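Side-chain contacts in UPF0201 protein MJ1564 (Methanocaldococcus jannaschii DSM 2661, PDB 2PZZ), which is of unknown function but resembles RNA-binding proteins in its structure, although it is thought unlikely to bind RNA: residues N25-A30 against F82-Q87; E52-L57 against G92-D97. All blocks are in the same frame, centred on the assembly; numbering follows the deposited sequence.

Interaction 1. Residues N25-A30 against F82-Q87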
loop_
_atom_site.group_PDB
_atom_site.type_symbol
_atom_site.label_atom_id
_atom_site.label_comp_id
_atom_site.label_asym_id
_atom_site.label_seq_id
_atom_site.Cartn_x
_atom_site.Cartn_y
_atom_site.Cartn_z
ATOM N N ASN A 25 -1.247 -7.163 15.144
ATOM C CA ASN A 25 0.072 -6.961 15.745
ATOM C C ASN A 25 0.109 -5.694 16.580
ATOM O O ASN A 25 0.940 -5.572 17.484
ATOM C CB ASN A 25 1.183 -6.859 14.684
ATOM C CG ASN A 25 1.513 -8.190 14.049
ATOM O OD1 ASN A 25 1.226 -9.248 14.613
ATOM N ND2 ASN A 25 2.131 -8.147 12.868
ATOM N N ILE A 26 -0.769 -4.739 16.272
ATOM C CA ILE A 26 -0.806 -3.487 17.031
ATOM C C ILE A 26 -2.006 -3.462 17.991
ATOM O O ILE A 26 -1.919 -2.907 19.090
ATOM C CB ILE A 26 -0.889 -2.259 16.089
ATOM C CG1 ILE A 26 0.150 -2.385 14.965
ATOM C CG2 ILE A 26 -0.634 -0.969 16.875
ATOM C CD1 ILE A 26 1.613 -2.406 15.439
ATOM N N PHE A 27 -3.104 -4.088 17.578
ATOM C CA PHE A 27 -4.328 -4.136 18.364
ATOM C C PHE A 27 -4.807 -5.575 18.470
ATOM O O PHE A 27 -5.808 -5.939 17.873
ATOM C CB PHE A 27 -5.415 -3.271 17.695
ATOM C CG PHE A 27 -5.027 -1.825 17.553
ATOM C CD1 PHE A 27 -4.989 -0.989 18.665
ATOM C CD2 PHE A 27 -4.651 -1.306 16.312
ATOM C CE1 PHE A 27 -4.574 0.365 18.548
ATOM C CE2 PHE A 27 -4.237 0.031 16.175
ATOM C CZ PHE A 27 -4.198 0.871 17.302
ATOM N N PRO A 28 -4.100 -6.407 19.261
ATOM C CA PRO A 28 -4.367 -7.830 19.505
ATOM C C PRO A 28 -5.803 -8.217 19.867
ATOM O O PRO A 28 -6.264 -9.293 19.482
ATOM C CB PRO A 28 -3.395 -8.174 20.642
ATOM C CG PRO A 28 -2.272 -7.235 20.435
ATOM C CD PRO A 28 -3.007 -5.942 20.135
ATOM N N LYS A 29 -6.495 -7.359 20.612
ATOM C CA LYS A 29 -7.871 -7.630 21.035
ATOM C C LYS A 29 -8.951 -7.168 20.065
ATOM O O LYS A 29 -10.138 -7.356 20.320
ATOM C CB LYS A 29 -8.157 -6.977 22.393
ATOM C CG LYS A 29 -7.541 -7.678 23.603
ATOM C CD LYS A 29 -6.072 -7.346 23.769
ATOM C CE LYS A 29 -5.489 -8.028 25.012
ATOM N NZ LYS A 29 -6.235 -7.679 26.259
ATOM N N ALA A 30 -8.555 -6.571 18.949
ATOM C CA ALA A 30 -9.549 -6.077 17.999
ATOM C C ALA A 30 -10.458 -7.150 17.409
ATOM O O ALA A 30 -10.005 -8.246 17.078
ATOM C CB ALA A 30 -8.854 -5.312 16.879
ATOM N N PHE A 82 -5.425 9.005 13.503
ATOM C CA PHE A 82 -4.123 8.961 12.856
ATOM C C PHE A 82 -4.056 7.688 12.044
ATOM O O PHE A 82 -4.946 6.835 12.121
ATOM C CB PHE A 82 -3.007 8.982 13.912
ATOM C CG PHE A 82 -3.103 7.858 14.910
ATOM C CD1 PHE A 82 -2.498 6.625 14.655
ATOM C CD2 PHE A 82 -3.834 8.017 16.087
ATOM C CE1 PHE A 82 -2.616 5.563 15.556
ATOM C CE2 PHE A 82 -3.962 6.954 17.001
ATOM C CZ PHE A 82 -3.350 5.725 16.732
ATOM N N TYR A 83 -2.996 7.564 11.263
ATOM C CA TYR A 83 -2.801 6.397 10.423
ATOM C C TYR A 83 -1.555 5.655 10.858
ATOM O O TYR A 83 -0.680 6.230 11.488
ATOM C CB TYR A 83 -2.648 6.816 8.962
ATOM C CG TYR A 83 -3.939 7.260 8.316
ATOM C CD1 TYR A 83 -4.451 8.538 8.530
ATOM C CD2 TYR A 83 -4.655 6.391 7.504
ATOM C CE1 TYR A 83 -5.652 8.938 7.941
ATOM C CE2 TYR A 83 -5.853 6.778 6.911
ATOM C CZ TYR A 83 -6.343 8.052 7.135
ATOM O OH TYR A 83 -7.521 8.427 6.539
ATOM N N LEU A 84 -1.497 4.365 10.546
ATOM C CA LEU A 84 -0.331 3.554 10.874
ATOM C C LEU A 84 0.140 2.934 9.577
ATOM O O LEU A 84 -0.675 2.544 8.723
ATOM C CB LEU A 84 -0.679 2.446 11.869
ATOM C CG LEU A 84 -1.022 2.892 13.292
ATOM C CD1 LEU A 84 -1.320 1.670 14.155
ATOM C CD2 LEU A 84 0.133 3.689 13.872
ATOM N N ASN A 85 1.454 2.851 9.418
ATOM C CA ASN A 85 2.004 2.254 8.212
ATOM C C ASN A 85 1.646 0.775 8.259
ATOM O O ASN A 85 1.898 0.090 9.250
ATOM C CB ASN A 85 3.511 2.420 8.181
ATOM C CG ASN A 85 4.107 1.905 6.900
ATOM O OD1 ASN A 85 3.864 0.755 6.499
ATOM N ND2 ASN A 85 4.878 2.753 6.233
ATOM N N LYS A 86 1.046 0.290 7.186
ATOM C CA LYS A 86 0.609 -1.092 7.095
ATOM C C LYS A 86 1.773 -2.081 6.995
ATOM O O LYS A 86 1.686 -3.202 7.514
ATOM C CB LYS A 86 -0.331 -1.223 5.886
ATOM C CG LYS A 86 -1.311 -2.360 5.948
ATOM C CD LYS A 86 -2.636 -2.007 5.255
ATOM C CE LYS A 86 -2.436 -1.512 3.837
ATOM N NZ LYS A 86 -3.676 -1.644 3.008
ATOM N N GLN A 87 2.861 -1.658 6.349
ATOM C CA GLN A 87 4.027 -2.521 6.156
ATOM C C GLN A 87 4.852 -2.611 7.433
ATOM O O GLN A 87 5.354 -3.680 7.789
ATOM C CB GLN A 87 4.871 -1.992 4.989
ATOM C CG GLN A 87 4.018 -1.634 3.758
ATOM C CD GLN A 87 3.098 -2.773 3.344
ATOM O OE1 GLN A 87 2.007 -2.549 2.800
ATOM N NE2 GLN A 87 3.531 -4.005 3.592
#

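Interaction 2. Residues E52-L57 against G92-D97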
loop_
_atom_site.group_PDB
_atom_site.type_symbol
_atom_site.label_atom_id
_atom_site.label_comp_id
_atom_site.label_asym_id
_atom_site.label_seq_id
_atom_site.Cartn_x
_atom_site.Cartn_y
_atom_site.Cartn_z
ATOM N N GLU A 52 -3.207 -1.187 25.038
ATOM C CA GLU A 52 -2.061 -1.702 25.784
ATOM C C GLU A 52 -0.875 -2.054 24.893
ATOM O O GLU A 52 0.242 -1.617 25.142
ATOM C CB GLU A 52 -2.473 -2.933 26.602
ATOM C CG GLU A 52 -3.242 -2.592 27.870
ATOM C CD GLU A 52 -4.002 -3.784 28.432
ATOM O OE1 GLU A 52 -3.413 -4.889 28.519
ATOM O OE2 GLU A 52 -5.192 -3.611 28.791
ATOM N N LYS A 53 -1.115 -2.843 23.856
ATOM C CA LYS A 53 -0.037 -3.227 22.956
ATOM C C LYS A 53 0.590 -1.989 22.310
ATOM O O LYS A 53 1.817 -1.858 22.256
ATOM C CB LYS A 53 -0.568 -4.180 21.883
ATOM C CG LYS A 53 0.490 -4.699 20.918
ATOM C CD LYS A 53 1.557 -5.515 21.636
ATOM C CE LYS A 53 2.404 -6.304 20.648
ATOM N NZ LYS A 53 3.512 -7.039 21.329
ATOM N N LEU A 54 -0.250 -1.080 21.820
ATOM C CA LEU A 54 0.248 0.146 21.191
ATOM C C LEU A 54 1.169 0.903 22.148
ATOM O O LEU A 54 2.246 1.367 21.754
ATOM C CB LEU A 54 -0.926 1.055 20.776
ATOM C CG LEU A 54 -0.590 2.472 20.281
ATOM C CD1 LEU A 54 0.297 2.384 19.054
ATOM C CD2 LEU A 54 -1.895 3.241 19.958
ATOM N N LYS A 55 0.752 1.021 23.405
ATOM C CA LYS A 55 1.560 1.732 24.403
ATOM C C LYS A 55 2.927 1.089 24.616
ATOM O O LYS A 55 3.921 1.782 24.817
ATOM C CB LYS A 55 0.823 1.795 25.737
ATOM C CG LYS A 55 -0.459 2.609 25.695
ATOM C CD LYS A 55 -1.107 2.684 27.058
ATOM C CE LYS A 55 -2.356 3.547 27.013
ATOM N NZ LYS A 55 -3.130 3.538 28.299
ATOM N N GLU A 56 2.969 -0.235 24.584
ATOM C CA GLU A 56 4.228 -0.955 24.758
ATOM C C GLU A 56 5.164 -0.661 23.593
ATOM O O GLU A 56 6.333 -0.340 23.792
ATOM C CB GLU A 56 3.988 -2.464 24.789
ATOM C CG GLU A 56 3.334 -3.000 26.033
ATOM C CD GLU A 56 2.878 -4.435 25.846
ATOM O OE1 GLU A 56 3.574 -5.190 25.126
ATOM O OE2 GLU A 56 1.832 -4.808 26.423
ATOM N N LEU A 57 4.639 -0.763 22.374
ATOM C CA LEU A 57 5.454 -0.542 21.189
ATOM C C LEU A 57 6.013 0.866 21.096
ATOM O O LEU A 57 7.165 1.051 20.684
ATOM C CB LEU A 57 4.663 -0.893 19.931
ATOM C CG LEU A 57 4.194 -2.354 19.872
ATOM C CD1 LEU A 57 3.315 -2.559 18.667
ATOM C CD2 LEU A 57 5.406 -3.295 19.828
ATOM N N GLY A 92 5.377 -5.963 13.013
ATOM C CA GLY A 92 5.262 -5.611 14.418
ATOM C C GLY A 92 5.792 -4.259 14.843
ATOM O O GLY A 92 6.060 -4.048 16.021
ATOM N N ALA A 93 5.933 -3.333 13.906
ATOM C CA ALA A 93 6.451 -2.006 14.230
ATOM C C ALA A 93 5.412 -0.895 14.043
ATOM O O ALA A 93 4.554 -0.969 13.153
ATOM C CB ALA A 93 7.674 -1.712 13.366
ATOM N N VAL A 94 5.504 0.138 14.876
ATOM C CA VAL A 94 4.596 1.272 14.785
ATOM C C VAL A 94 5.244 2.418 14.023
ATOM O O VAL A 94 6.314 2.895 14.404
ATOM C CB VAL A 94 4.181 1.807 16.172
ATOM C CG1 VAL A 94 3.377 3.095 16.002
ATOM C CG2 VAL A 94 3.341 0.760 16.912
ATOM N N ASN A 95 4.586 2.847 12.947
ATOM C CA ASN A 95 5.064 3.947 12.122
ATOM C C ASN A 95 3.844 4.762 11.639
ATOM O O ASN A 95 2.875 4.204 11.128
ATOM C CB ASN A 95 5.857 3.390 10.946
ATOM C CG ASN A 95 6.995 4.286 10.548
ATOM O OD1 ASN A 95 6.964 4.907 9.498
ATOM N ND2 ASN A 95 8.016 4.365 11.397
ATOM N N PHE A 96 3.912 6.078 11.801
ATOM C CA PHE A 96 2.807 6.973 11.456
ATOM C C PHE A 96 2.636 7.483 10.014
ATOM O O PHE A 96 1.705 8.238 9.729
ATOM C CB PHE A 96 2.831 8.152 12.424
ATOM C CG PHE A 96 2.631 7.747 13.848
ATOM C CD1 PHE A 96 1.406 7.221 14.271
ATOM C CD2 PHE A 96 3.671 7.845 14.766
ATOM C CE1 PHE A 96 1.222 6.798 15.594
ATOM C CE2 PHE A 96 3.493 7.427 16.083
ATOM C CZ PHE A 96 2.263 6.902 16.493
ATOM N N ASP A 97 3.505 7.076 9.103
ATOM C CA ASP A 97 3.375 7.506 7.710
ATOM C C ASP A 97 2.474 6.523 6.956
ATOM O O ASP A 97 2.600 5.312 7.127
ATOM C CB ASP A 97 4.751 7.544 7.056
ATOM C CG ASP A 97 5.425 6.192 7.066
ATOM O OD1 ASP A 97 5.367 5.522 8.118
ATOM O OD2 ASP A 97 6.010 5.801 6.033
#

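Interaction 1. Residues N25-A30 against F82-Q87
A small, wholly apolar contact joins Ile-26 and Phe-27, where the chain leaves helix 16-26, to Leu-84, at the end of strand 79-84, in the buried interior between helix and sheet. It is made almost entirely by one methyl group. Leu-84 CD1 lies 3.9 Å from Ile-26 CG2 and equally 3.9 Å from Phe-27 CE2, sitting in the notch where the isoleucine methyl and the aromatic ring adjoin. Phe-27 and Leu-84 reach for each other from opposite directions, and the methyl comes to the ring obliquely. Ile-26 CG2 also lies over one face of the neighbouring Phe-27 ring, 3.8 Å above its plane and shifted toward the rim. The beta-branch of isoleucine suits this place: CG2, anti to the backbone N, serves Leu-84 and the ring, while CG1 carries CD1 off in another direction. On its strand side Leu-84 is backed by Phe-82, whose ring takes Leu-84 CG at its edge, in the ring plane.

Strand 79-84 borders the five-stranded antiparallel sheet, paired with strand 104-109, and Phe-27 also packs on Val-106 of that neighbour. Both segments change course near the contact. Phe-27 begins a type I beta turn, closed by Ala-30 N bonded to Phe-27 O at 3.0 Å, which leads toward strand 31-36. After Leu-84, Asn-85 is the N-cap of helix 86-90: with CG anti to its own N (chi1 -176°), its OD1 accepts from Gln-87 N at 2.6 Å, nearly in line with the C=O bond though with a bent N-H angle of 131°. The same oxygen receives Ala-88 N, a double role that the short amide of asparagine fills readily. Beyond this cap, Lys-86 and Gln-87 pack against Thr-13 and Pro-12 of the second subunit, respectively.

Interaction 2. Residues E52-L57 against G92-D97
Leu-57 of helix 52-60 meets Val-94 and Gly-92 with its CB and both end methyls. Leu-57 CB starts the contact, lying 3.7 Å from Val-94 CG2. The first torsion sets CG beside the backbone N and anti to the carbonyl carbon (chi1 -60°), and the chain then forks. Leu-57 CD1 turns back over the valine, 3.8 Å from Val-94 CG2, so that this one methyl is held against both the root and a branch of the leucine. Leu-57 CD2 takes the other direction and rests 3.9 Å from Gly-92 O, a van der Waals contact between a methyl and a carbonyl oxygen. Leucine suits the position because both methyls of its fork lie near Gly-92 O, while CD1 reaches Val-94 as well.

One turn earlier on the same helix face, Leu-54 adds a lighter touch: its CD1 lies 4.1 Å from Val-94 CG2, the two side chains crossing at about a right angle. The i, i+3 spacing thus brings two leucines to bear on one valine methyl, and the short, beta-branched valine offers CG2 to both.

The loop begins where helix 86-90 ends in a Schellman motif. Gly-92 is the C-prime residue, with Gly-92 N bonded to Ala-89 O and Ala-93 N to Ala-88 O; its positive phi of 75° is a conformation glycine adopts more easily than other residues. Leaving this turn, the chain directs Val-94 CB toward helix 52-60 and Ala-93 CB away from it. The backbone N of Val-94 is in turn held by Gln-61 OE1, from just past the end of that helix, so a polar bond accompanies the apolar packing. Farther along, Phe-96 settles against Ala-67 and Val-70 of helix 64-73.

How the interactions relate
Interactions 1 and 2 are neighbouring parts of one apolar interior, their centres about 7 Å apart. Ile-26 links them: besides its role in interaction 1, Ile-26 CD1 approaches Val-94 CG2 to 3.9 Å and Leu-57 CD1 to 3.7 Å. Leu-84 does likewise from the strand side, with Leu-84 CD2 lying 3.9 Å from Val-94 CG1. The backbones also meet: Asn-85 N probably donates to Asn-95 O at 2.6 Å, where loop 92-97 runs beside the end of strand 79-84. The segments alternate in sequence. Helix 16-26, helix 52-60, strand 79-84 and the loop after helix 86-90 converge here.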